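OxyA protein (PDB 5HH3) is a haem-thiolate cytochrome P450 that probably catalyses a phenolic coupling step in the oxidative cyclisation of glycopeptide antibiotic precursor peptides. Local coordinates at residues 153-158 with 233-238; 210-215 with 226-231; 274-279 with 353-358. One frame throughout, in Å; residues are numbered along the deposited sequence.

In the fold
Helix 225-256, the long central helix of the P450 fold, runs through both contact 1 and contact 2, whose centres lie about 11 Å apart. Contact 1 pairs it with helix 142-159 and contact 2, which falls within the chain segment spanned by contact 1, with helix 211-219; Phe158 O and Met211 N probably form a hydrogen bond joining the two. Contact 3 follows later in sequence and pairs helix 274-282 with helix 351-368; its centre is about 17 Å from that of contact 1 and about 24 Å from that of contact 2. Phe158 packs on Leu353 between contacts 1 and 3. Both pack helices against the haem, while contact 2 extends the helix 225-256 packing away from it.

Contact 1. Residues 153-158 with 233-238. With HEM (protoporphyrin IX containing Fe), chain G.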
loop_
_atom_site.group_PDB
_atom_site.type_symbol
_atom_site.label_atom_id
_atom_site.label_comp_id
_atom_site.label_asym_id
_atom_site.label_seq_id
_atom_site.Cartn_x
_atom_site.Cartn_y
_atom_site.Cartn_z
ATOM N N THR B 153 -9.191 25.354 -15.304
ATOM C CA THR B 153 -8.952 26.549 -16.101
ATOM C C THR B 153 -7.862 27.420 -15.483
ATOM O O THR B 153 -6.940 27.800 -16.178
ATOM C CB THR B 153 -10.249 27.348 -16.318
ATOM O OG1 THR B 153 -11.223 26.487 -16.888
ATOM C CG2 THR B 153 -10.031 28.496 -17.272
ATOM N N ALA B 154 -7.949 27.687 -14.182
ATOM C CA ALA B 154 -6.941 28.506 -13.493
ATOM C C ALA B 154 -5.537 27.877 -13.557
ATOM O O ALA B 154 -4.560 28.588 -13.802
ATOM C CB ALA B 154 -7.338 28.756 -12.041
ATOM N N THR B 155 -5.435 26.564 -13.346
ATOM C CA THR B 155 -4.128 25.895 -13.410
ATOM C C THR B 155 -3.579 25.852 -14.840
ATOM O O THR B 155 -2.407 26.135 -15.038
ATOM C CB THR B 155 -4.111 24.469 -12.802
ATOM O OG1 THR B 155 -5.065 23.617 -13.457
ATOM C CG2 THR B 155 -4.396 24.515 -11.341
ATOM N N CYS B 156 -4.411 25.506 -15.825
ATOM C CA CYS B 156 -3.982 25.537 -17.228
ATOM C C CYS B 156 -3.596 26.943 -17.706
ATOM O O CYS B 156 -2.602 27.085 -18.408
ATOM C CB CYS B 156 -5.024 24.924 -18.174
ATOM S SG CYS B 156 -5.178 23.133 -17.987
ATOM N N ASP B 157 -4.365 27.970 -17.319
ATOM C CA ASP B 157 -3.995 29.382 -17.609
ATOM C C ASP B 157 -2.640 29.739 -16.985
ATOM O O ASP B 157 -1.811 30.353 -17.645
ATOM C CB ASP B 157 -5.057 30.388 -17.126
ATOM C CG ASP B 157 -6.331 30.371 -17.965
ATOM O OD1 ASP B 157 -6.384 29.718 -19.035
ATOM O OD2 ASP B 157 -7.308 31.030 -17.547
ATOM N N PHE B 158 -2.403 29.306 -15.746
ATOM C CA PHE B 158 -1.134 29.555 -15.075
ATOM C C PHE B 158 0.032 28.938 -15.862
ATOM O O PHE B 158 1.076 29.566 -16.016
ATOM C CB PHE B 158 -1.197 29.056 -13.632
ATOM C CG PHE B 158 0.118 29.087 -12.904
ATOM C CD1 PHE B 158 0.621 30.279 -12.394
ATOM C CD2 PHE B 158 0.841 27.917 -12.703
ATOM C CE1 PHE B 158 1.833 30.302 -11.718
ATOM C CE2 PHE B 158 2.053 27.935 -12.020
ATOM C CZ PHE B 158 2.545 29.133 -11.521
ATOM N N ALA B 233 2.708 18.717 -15.146
ATOM C CA ALA B 233 1.826 17.612 -14.834
ATOM C C ALA B 233 1.375 17.640 -13.364
ATOM O O ALA B 233 0.205 17.404 -13.065
ATOM C CB ALA B 233 2.499 16.295 -15.181
ATOM N N PHE B 234 2.284 17.976 -12.451
ATOM C CA PHE B 234 1.895 18.184 -11.067
ATOM C C PHE B 234 0.895 19.344 -10.898
ATOM O O PHE B 234 -0.115 19.202 -10.186
ATOM C CB PHE B 234 3.101 18.411 -10.156
ATOM C CG PHE B 234 2.805 18.110 -8.747
ATOM C CD1 PHE B 234 2.896 16.802 -8.280
ATOM C CD2 PHE B 234 2.336 19.108 -7.891
ATOM C CE1 PHE B 234 2.576 16.497 -6.967
ATOM C CE2 PHE B 234 2.027 18.811 -6.581
ATOM C CZ PHE B 234 2.158 17.502 -6.113
ATOM N N VAL B 235 1.159 20.476 -11.533
ATOM C CA VAL B 235 0.262 21.607 -11.436
ATOM C C VAL B 235 -1.146 21.276 -11.999
ATOM O O VAL B 235 -2.163 21.537 -11.331
ATOM C CB VAL B 235 0.874 22.858 -12.095
ATOM C CG1 VAL B 235 -0.136 23.989 -12.196
ATOM C CG2 VAL B 235 2.078 23.321 -11.278
ATOM N N MET B 236 -1.183 20.711 -13.203
ATOM C CA MET B 236 -2.434 20.289 -13.851
ATOM C C MET B 236 -3.162 19.104 -13.225
ATOM O O MET B 236 -4.373 19.016 -13.359
ATOM C CB MET B 236 -2.188 19.937 -15.317
ATOM C CG MET B 236 -2.290 21.123 -16.221
ATOM S SD MET B 236 -1.777 20.677 -17.885
ATOM C CE MET B 236 -3.173 19.630 -18.308
ATOM N N GLY B 237 -2.431 18.182 -12.595
ATOM C CA GLY B 237 -3.013 16.966 -12.029
ATOM C C GLY B 237 -3.349 17.176 -10.568
ATOM O O GLY B 237 -4.495 17.510 -10.212
ATOM N N ALA B 238 -2.322 17.020 -9.737
ATOM C CA ALA B 238 -2.427 17.071 -8.279
ATOM C C ALA B 238 -2.783 18.449 -7.742
ATOM O O ALA B 238 -3.631 18.576 -6.853
ATOM C CB ALA B 238 -1.116 16.606 -7.652
HETATM C CHA HEM G . 3.413 20.185 -1.098
HETATM C CHB HEM G . 2.182 22.169 -5.351
HETATM C CHC HEM G . -2.215 23.224 -3.555
HETATM C CHD HEM G . -0.932 21.315 0.682
HETATM C C1A HEM G . 3.434 20.607 -2.406
HETATM C C2A HEM G . 4.508 20.360 -3.306
HETATM C C3A HEM G . 4.170 20.927 -4.497
HETATM C C4A HEM G . 2.884 21.520 -4.346
HETATM C CMA HEM G . 4.989 20.912 -5.763
HETATM C CAA HEM G . 5.791 19.620 -2.981
HETATM C CBA HEM G . 6.808 20.620 -2.431
HETATM C CGA HEM G . 8.139 20.005 -2.030
HETATM O O1A HEM G . 8.257 18.789 -1.741
HETATM O O2A HEM G . 9.162 20.739 -1.967
HETATM C C1B HEM G . 0.855 22.629 -5.248
HETATM C C2B HEM G . 0.125 23.251 -6.318
HETATM C C3B HEM G . -1.126 23.556 -5.826
HETATM C C4B HEM G . -1.119 23.093 -4.411
HETATM C CMB HEM G . 0.631 23.528 -7.718
HETATM C CAB HEM G . -2.287 24.239 -6.451
HETATM C CBB HEM G . -2.322 24.847 -7.641
HETATM C C1C HEM G . -2.287 22.790 -2.237
HETATM C C2C HEM G . -3.409 22.919 -1.390
HETATM C C3C HEM G . -3.042 22.358 -0.159
HETATM C C4C HEM G . -1.682 21.909 -0.296
HETATM C CMC HEM G . -4.747 23.529 -1.764
HETATM C CAC HEM G . -3.817 22.231 1.102
HETATM C CBC HEM G . -5.041 22.699 1.335
HETATM C C1D HEM G . 0.370 20.856 0.485
HETATM C C2D HEM G . 1.094 20.171 1.577
HETATM C C3D HEM G . 2.302 19.853 1.090
HETATM C C4D HEM G . 2.297 20.350 -0.302
HETATM C CMD HEM G . 0.635 19.842 2.980
HETATM C CAD HEM G . 3.401 19.131 1.859
HETATM C CBD HEM G . 3.287 17.599 1.850
HETATM C CGD HEM G . 4.431 16.959 2.654
HETATM O O1D HEM G . 4.566 15.726 2.750
HETATM O O2D HEM G . 5.283 17.618 3.264
HETATM N NA HEM G . 2.452 21.332 -3.051
HETATM N NB HEM G . 0.087 22.591 -4.154
HETATM N NC HEM G . -1.251 22.222 -1.552
HETATM N ND HEM G . 1.142 20.974 -0.614
HETATM FE FE HEM G . 0.645 21.757 -2.304
HETATM O O HOH W 1 -5.733 21.130 -14.964
HETATM O O HOH W 2 0.120 19.846 -3.012
#
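Val235 sits between the partner helix and the haem, and its two methyls divide the work. With CG1 anti to the backbone N (chi1 171°), that methyl packs on Thr155 CB at 4.0 Å and on Phe158 CD2 at 4.1 Å, while CG2 turns to the haem methyl CMB, 3.8 Å away. The other apolar pairing is sulfur-rich: the Met236 chain bends at chi3 (70°), so that both ends of its thioether, CG at 3.9 Å and CE at 4.0 Å, lie against Cys156 SG.

No direct hydrogen bond crosses between the helices. A water instead donates to Thr155 OG1 and to Met236 O, 3.0 Å from each; OG1 is also bonded to Ala151 O, one turn back. Phe234, just before a pi-type turn at 235-238, meets the porphyrin with its ring edge, CE2 to CHB 3.6 Å.

Helix 142-159, the E helix of the P450 fold, lies nearly antiparallel to helix 225-256, which crosses the haem on the side of the iron-bound water. Helix 163-178 packs on Met236 through Leu169 and Leu173, helix 112-136 reaches Phe158 through Met115, and helix 351-368 closes over Ala154 and Phe158.

Contact 2. Residues 210-215 with 226-231; sequences DMFGVV and AELTGV
Phe212 and Leu228 bring the two backbones closest, with their CA atoms 7.1 Å apart. Helices 211-215 and 226-231 run roughly antiparallel, at 141° between their directions, and the axes stay 11.2 Å apart, a gap filled by side chains, one of which reaches the facing backbone. The first of them starts at Asp210, the N-cap residue, whose OD2 accepts a weak bond from Phe212 N.

The Phe212 ring is the group that makes this crossing. Its CE1 lies 3.5 Å from Leu228 O, CZ is nearly as close to that oxygen, and Leu228 CB rests over one ring face, offset toward the rim. In the P450 fold these segments belong to the H helix and the early part of the long central helix, joined by a short connection, so the contact closes a helical hairpin; the side chain of Val231 comes to about 7 Å from the haem.

On that side Met211 bends at chi3 (70°) and folds its thioether around one methyl: SD and CE are each 3.8 Å from Val231 CG1. The same CE also lies in the plane of the Phe212 ring, at its edge. On the other flank the Val215 and Leu228 side chains lie alongside each other, pointing opposite ways, with Val215 CG1 3.8 Å from Leu228 CD2. Ile223, in the connecting loop, packs on both of these residues. Met196 of helix 182-205 touches Phe212, while Val106 of helix 98-106 touches Val231.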
loop_
_atom_site.group_PDB
_atom_site.type_symbol
_atom_site.label_atom_id
_atom_site.label_comp_id
_atom_site.label_asym_id
_atom_site.label_seq_id
_atom_site.Cartn_x
_atom_site.Cartn_y
_atom_site.Cartn_z
ATOM N N ASP B 210 3.915 32.803 -19.069
ATOM C CA ASP B 210 3.472 31.708 -18.181
ATOM C C ASP B 210 4.597 31.056 -17.333
ATOM O O ASP B 210 5.725 31.536 -17.305
ATOM C CB ASP B 210 2.792 30.646 -19.049
ATOM C CG ASP B 210 3.701 30.147 -20.158
ATOM O OD1 ASP B 210 3.710 30.783 -21.233
ATOM O OD2 ASP B 210 4.428 29.156 -19.946
ATOM N N MET B 211 4.253 29.969 -16.637
ATOM C CA MET B 211 5.170 29.214 -15.786
ATOM C C MET B 211 6.460 28.790 -16.509
ATOM O O MET B 211 7.539 28.971 -15.968
ATOM C CB MET B 211 4.466 27.974 -15.196
ATOM C CG MET B 211 5.078 27.469 -13.910
ATOM S SD MET B 211 4.892 25.706 -13.585
ATOM C CE MET B 211 5.993 25.063 -14.836
ATOM N N PHE B 212 6.342 28.243 -17.719
ATOM C CA PHE B 212 7.518 27.748 -18.467
ATOM C C PHE B 212 8.496 28.854 -18.831
ATOM O O PHE B 212 9.696 28.696 -18.652
ATOM C CB PHE B 212 7.106 26.982 -19.735
ATOM C CG PHE B 212 6.724 25.540 -19.506
ATOM C CD1 PHE B 212 6.410 25.056 -18.256
ATOM C CD2 PHE B 212 6.650 24.669 -20.576
ATOM C CE1 PHE B 212 6.050 23.734 -18.074
ATOM C CE2 PHE B 212 6.279 23.349 -20.402
ATOM C CZ PHE B 212 5.983 22.882 -19.150
ATOM N N GLY B 213 7.982 29.966 -19.340
ATOM C CA GLY B 213 8.835 31.078 -19.765
ATOM C C GLY B 213 9.597 31.758 -18.637
ATOM O O GLY B 213 10.742 32.149 -18.813
ATOM N N VAL B 214 8.948 31.918 -17.489
ATOM C CA VAL B 214 9.602 32.423 -16.279
ATOM C C VAL B 214 10.770 31.513 -15.876
ATOM O O VAL B 214 11.875 31.990 -15.636
ATOM C CB VAL B 214 8.584 32.548 -15.117
ATOM C CG1 VAL B 214 9.264 32.687 -13.752
ATOM C CG2 VAL B 214 7.655 33.725 -15.387
ATOM N N VAL B 215 10.516 30.208 -15.820
ATOM C CA VAL B 215 11.535 29.250 -15.394
ATOM C C VAL B 215 12.698 29.224 -16.400
ATOM O O VAL B 215 13.866 29.357 -16.022
ATOM C CB VAL B 215 10.941 27.840 -15.205
ATOM C CG1 VAL B 215 12.036 26.817 -14.915
ATOM C CG2 VAL B 215 9.905 27.824 -14.076
ATOM N N ALA B 226 12.208 17.140 -19.138
ATOM C CA ALA B 226 11.465 16.200 -18.282
ATOM C C ALA B 226 11.041 16.804 -16.947
ATOM O O ALA B 226 9.932 16.544 -16.461
ATOM C CB ALA B 226 12.291 14.947 -18.017
ATOM N N GLU B 227 11.930 17.598 -16.358
ATOM C CA GLU B 227 11.619 18.335 -15.134
ATOM C C GLU B 227 10.519 19.389 -15.352
ATOM O O GLU B 227 9.608 19.488 -14.538
ATOM C CB GLU B 227 12.884 18.973 -14.545
ATOM C CG GLU B 227 13.788 17.957 -13.840
ATOM C CD GLU B 227 15.179 18.484 -13.520
ATOM O OE1 GLU B 227 15.750 19.274 -14.312
ATOM O OE2 GLU B 227 15.712 18.096 -12.455
ATOM N N LEU B 228 10.604 20.163 -16.431
ATOM C CA LEU B 228 9.537 21.134 -16.787
ATOM C C LEU B 228 8.183 20.448 -16.972
ATOM O O LEU B 228 7.186 20.871 -16.422
ATOM C CB LEU B 228 9.877 21.904 -18.063
ATOM C CG LEU B 228 10.980 22.947 -17.909
ATOM C CD1 LEU B 228 11.513 23.330 -19.275
ATOM C CD2 LEU B 228 10.501 24.174 -17.145
ATOM N N THR B 229 8.187 19.375 -17.741
ATOM C CA THR B 229 7.001 18.565 -17.987
ATOM C C THR B 229 6.437 18.016 -16.705
ATOM O O THR B 229 5.223 18.058 -16.496
ATOM C CB THR B 229 7.308 17.436 -19.010
ATOM O OG1 THR B 229 7.363 18.019 -20.305
ATOM C CG2 THR B 229 6.227 16.367 -19.027
ATOM N N GLY B 230 7.320 17.515 -15.846
ATOM C CA GLY B 230 6.935 16.991 -14.551
ATOM C C GLY B 230 6.263 18.018 -13.672
ATOM O O GLY B 230 5.270 17.713 -12.998
ATOM N N VAL B 231 6.774 19.243 -13.680
ATOM C CA VAL B 231 6.163 20.305 -12.877
ATOM C C VAL B 231 4.776 20.656 -13.440
ATOM O O VAL B 231 3.824 20.791 -12.664
ATOM C CB VAL B 231 7.041 21.569 -12.780
ATOM C CG1 VAL B 231 6.344 22.639 -11.948
ATOM C CG2 VAL B 231 8.380 21.225 -12.136
#

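Contact 3. Residues 274-279 with 353-358. With HEM (protoporphyrin IX containing Fe), chain G.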
loop_
_atom_site.group_PDB
_atom_site.type_symbol
_atom_site.label_atom_id
_atom_site.label_comp_id
_atom_site.label_asym_id
_atom_site.label_seq_id
_atom_site.Cartn_x
_atom_site.Cartn_y
_atom_site.Cartn_z
ATOM N N TRP B 274 -9.889 36.175 6.942
ATOM C CA TRP B 274 -10.963 35.182 6.754
ATOM C C TRP B 274 -10.503 33.877 6.076
ATOM O O TRP B 274 -10.982 32.796 6.424
ATOM C CB TRP B 274 -12.132 35.789 5.955
ATOM C CG TRP B 274 -11.817 36.070 4.513
ATOM C CD1 TRP B 274 -11.349 37.242 3.980
ATOM C CD2 TRP B 274 -11.962 35.172 3.423
ATOM N NE1 TRP B 274 -11.163 37.113 2.636
ATOM C CE2 TRP B 274 -11.540 35.855 2.260
ATOM C CE3 TRP B 274 -12.383 33.844 3.312
ATOM C CZ2 TRP B 274 -11.535 35.262 1.006
ATOM C CZ3 TRP B 274 -12.377 33.254 2.057
ATOM C CH2 TRP B 274 -11.959 33.966 0.922
ATOM N N LEU B 275 -9.597 33.988 5.100
ATOM C CA LEU B 275 -9.170 32.831 4.331
ATOM C C LEU B 275 -8.334 31.879 5.179
ATOM O O LEU B 275 -8.490 30.680 5.054
ATOM C CB LEU B 275 -8.409 33.226 3.069
ATOM C CG LEU B 275 -7.887 32.068 2.224
ATOM C CD1 LEU B 275 -8.996 31.125 1.805
ATOM C CD2 LEU B 275 -7.138 32.591 1.009
ATOM N N ASP B 276 -7.471 32.413 6.038
ATOM C CA ASP B 276 -6.717 31.561 6.971
ATOM C C ASP B 276 -7.632 30.721 7.872
ATOM O O ASP B 276 -7.298 29.587 8.148
ATOM C CB ASP B 276 -5.771 32.375 7.839
ATOM C CG ASP B 276 -4.613 32.954 7.055
ATOM O OD1 ASP B 276 -4.117 32.284 6.134
ATOM O OD2 ASP B 276 -4.201 34.082 7.375
ATOM N N GLU B 277 -8.767 31.281 8.315
ATOM C CA GLU B 277 -9.748 30.503 9.095
ATOM C C GLU B 277 -10.464 29.429 8.266
ATOM O O GLU B 277 -10.676 28.324 8.745
ATOM C CB GLU B 277 -10.770 31.418 9.769
ATOM C CG GLU B 277 -11.872 30.703 10.539
ATOM C CD GLU B 277 -11.415 30.011 11.806
ATOM O OE1 GLU B 277 -12.288 29.413 12.465
ATOM O OE2 GLU B 277 -10.206 30.036 12.171
ATOM N N VAL B 278 -10.834 29.742 7.037
ATOM C CA VAL B 278 -11.503 28.771 6.172
ATOM C C VAL B 278 -10.563 27.607 5.909
ATOM O O VAL B 278 -10.968 26.451 5.991
ATOM C CB VAL B 278 -11.967 29.393 4.839
ATOM C CG1 VAL B 278 -12.581 28.336 3.915
ATOM C CG2 VAL B 278 -12.987 30.482 5.090
ATOM N N ILE B 279 -9.304 27.926 5.596
ATOM C CA ILE B 279 -8.277 26.906 5.370
ATOM C C ILE B 279 -8.014 26.055 6.630
ATOM O O ILE B 279 -7.968 24.825 6.544
ATOM C CB ILE B 279 -6.959 27.529 4.845
ATOM C CG1 ILE B 279 -7.157 28.023 3.407
ATOM C CG2 ILE B 279 -5.835 26.508 4.924
ATOM C CD1 ILE B 279 -6.085 28.956 2.876
ATOM N N LEU B 353 -0.448 30.385 -5.320
ATOM C CA LEU B 353 -1.425 30.139 -6.378
ATOM C C LEU B 353 -2.768 29.634 -5.810
ATOM O O LEU B 353 -3.826 30.163 -6.167
ATOM C CB LEU B 353 -0.876 29.145 -7.414
ATOM C CG LEU B 353 -1.797 28.727 -8.564
ATOM C CD1 LEU B 353 -2.299 29.933 -9.335
ATOM C CD2 LEU B 353 -1.079 27.793 -9.525
ATOM N N ALA B 354 -2.721 28.618 -4.957
ATOM C CA ALA B 354 -3.930 28.095 -4.336
ATOM C C ALA B 354 -4.698 29.208 -3.609
ATOM O O ALA B 354 -5.884 29.384 -3.856
ATOM C CB ALA B 354 -3.615 26.961 -3.390
ATOM N N GLU B 355 -4.005 30.001 -2.788
ATOM C CA GLU B 355 -4.657 31.070 -2.032
ATOM C C GLU B 355 -5.264 32.148 -2.901
ATOM O O GLU B 355 -6.323 32.668 -2.556
ATOM C CB GLU B 355 -3.713 31.706 -1.012
ATOM C CG GLU B 355 -3.418 30.778 0.161
ATOM C CD GLU B 355 -2.475 31.380 1.189
ATOM O OE1 GLU B 355 -2.461 30.907 2.341
ATOM O OE2 GLU B 355 -1.714 32.304 0.855
ATOM N N LEU B 356 -4.594 32.501 -3.996
ATOM C CA LEU B 356 -5.124 33.469 -4.970
ATOM C C LEU B 356 -6.451 32.995 -5.577
ATOM O O LEU B 356 -7.399 33.772 -5.700
ATOM C CB LEU B 356 -4.110 33.717 -6.095
ATOM C CG LEU B 356 -4.587 34.575 -7.267
ATOM C CD1 LEU B 356 -4.971 35.969 -6.760
ATOM C CD2 LEU B 356 -3.534 34.673 -8.363
ATOM N N VAL B 357 -6.497 31.724 -5.964
ATOM C CA VAL B 357 -7.720 31.123 -6.479
ATOM C C VAL B 357 -8.845 31.157 -5.418
ATOM O O VAL B 357 -9.952 31.529 -5.735
ATOM C CB VAL B 357 -7.486 29.691 -7.018
ATOM C CG1 VAL B 357 -8.805 29.003 -7.372
ATOM C CG2 VAL B 357 -6.593 29.742 -8.251
ATOM N N PHE B 358 -8.533 30.814 -4.172
ATOM C CA PHE B 358 -9.544 30.748 -3.123
ATOM C C PHE B 358 -10.024 32.133 -2.733
ATOM O O PHE B 358 -11.228 32.336 -2.566
ATOM C CB PHE B 358 -9.035 30.045 -1.865
ATOM C CG PHE B 358 -8.480 28.653 -2.088
ATOM C CD1 PHE B 358 -8.900 27.847 -3.136
ATOM C CD2 PHE B 358 -7.525 28.146 -1.201
ATOM C CE1 PHE B 358 -8.367 26.552 -3.291
ATOM C CE2 PHE B 358 -6.996 26.869 -1.355
ATOM C CZ PHE B 358 -7.421 26.070 -2.392
HETATM C CHA HEM G . 3.413 20.185 -1.098
HETATM C CHB HEM G . 2.182 22.169 -5.351
HETATM C CHC HEM G . -2.215 23.224 -3.555
HETATM C CHD HEM G . -0.932 21.315 0.682
HETATM C C1A HEM G . 3.434 20.607 -2.406
HETATM C C2A HEM G . 4.508 20.360 -3.306
HETATM C C3A HEM G . 4.170 20.927 -4.497
HETATM C C4A HEM G . 2.884 21.520 -4.346
HETATM C CMA HEM G . 4.989 20.912 -5.763
HETATM C CAA HEM G . 5.791 19.620 -2.981
HETATM C CBA HEM G . 6.808 20.620 -2.431
HETATM C CGA HEM G . 8.139 20.005 -2.030
HETATM O O1A HEM G . 8.257 18.789 -1.741
HETATM O O2A HEM G . 9.162 20.739 -1.967
HETATM C C1B HEM G . 0.855 22.629 -5.248
HETATM C C2B HEM G . 0.125 23.251 -6.318
HETATM C C3B HEM G . -1.126 23.556 -5.826
HETATM C C4B HEM G . -1.119 23.093 -4.411
HETATM C CMB HEM G . 0.631 23.528 -7.718
HETATM C CAB HEM G . -2.287 24.239 -6.451
HETATM C CBB HEM G . -2.322 24.847 -7.641
HETATM C C1C HEM G . -2.287 22.790 -2.237
HETATM C C2C HEM G . -3.409 22.919 -1.390
HETATM C C3C HEM G . -3.042 22.358 -0.159
HETATM C C4C HEM G . -1.682 21.909 -0.296
HETATM C CMC HEM G . -4.747 23.529 -1.764
HETATM C CAC HEM G . -3.817 22.231 1.102
HETATM C CBC HEM G . -5.041 22.699 1.335
HETATM C C1D HEM G . 0.370 20.856 0.485
HETATM C C2D HEM G . 1.094 20.171 1.577
HETATM C C3D HEM G . 2.302 19.853 1.090
HETATM C C4D HEM G . 2.297 20.350 -0.302
HETATM C CMD HEM G . 0.635 19.842 2.980
HETATM C CAD HEM G . 3.401 19.131 1.859
HETATM C CBD HEM G . 3.287 17.599 1.850
HETATM C CGD HEM G . 4.431 16.959 2.654
HETATM O O1D HEM G . 4.566 15.726 2.750
HETATM O O2D HEM G . 5.283 17.618 3.264
HETATM N NA HEM G . 2.452 21.332 -3.051
HETATM N NB HEM G . 0.087 22.591 -4.154
HETATM N NC HEM G . -1.251 22.222 -1.552
HETATM N ND HEM G . 1.142 20.974 -0.614
HETATM FE FE HEM G . 0.645 21.757 -2.304
HETATM O O HOH W 2 0.120 19.846 -3.012
#
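Phe358 carries this contact from its CB, which meets Leu275 CD1 at 3.8 Å, to the far end of its ring at the haem. CG stands anti to the carbonyl carbon (chi1 -55°), sending the ring back along its own helix, where Ala354 O lies over the rim of one face, 3.2 Å above the plane. On one side CD2 has Ile279 CD1 at 4.4 Å, near the ring plane. Farther out, CE2 approaches the haem methyl CMC, and the tip, CZ, reaches the same methyl at 3.7 Å, in plane. The ring therefore runs as a flat spacer from helix 274-282 to the porphyrin edge, and Phe246 of helix 225-256 stacks on it.

The two helices, nearly perpendicular at 106°, are the K and L helices of the P450 fold. Helix 274-282 holds the ExxR motif: Glu277 takes no part in the packing between the two segments and forms salt bridges with Arg280 and Arg333, the Glu-Arg-Arg triad familiar in the family. Helix 351-368 starts just after Cys348, the axial ligand of the iron, and its Leu353 and Ala354 also touch the haem.

Leu275 straddles Glu355 and Phe358, one turn apart: while CD1 lies on Phe358, CD2 sits 3.7 Å from Glu355 O and close to Glu355 CB. Trp274 presents an edge, its CH2 lying 3.9 Å from Phe358 O in the plane of the indole. At the more open margin Asp276 OD1 comes within 4.4 Å of Glu355 OE1, a pairing of like charges that is probably eased by Arg351, whose NE forms a salt bridge with that OE1. Ile279 CD1 packs beside the same oxygen, crossing the Glu355 side chain at about a right angle.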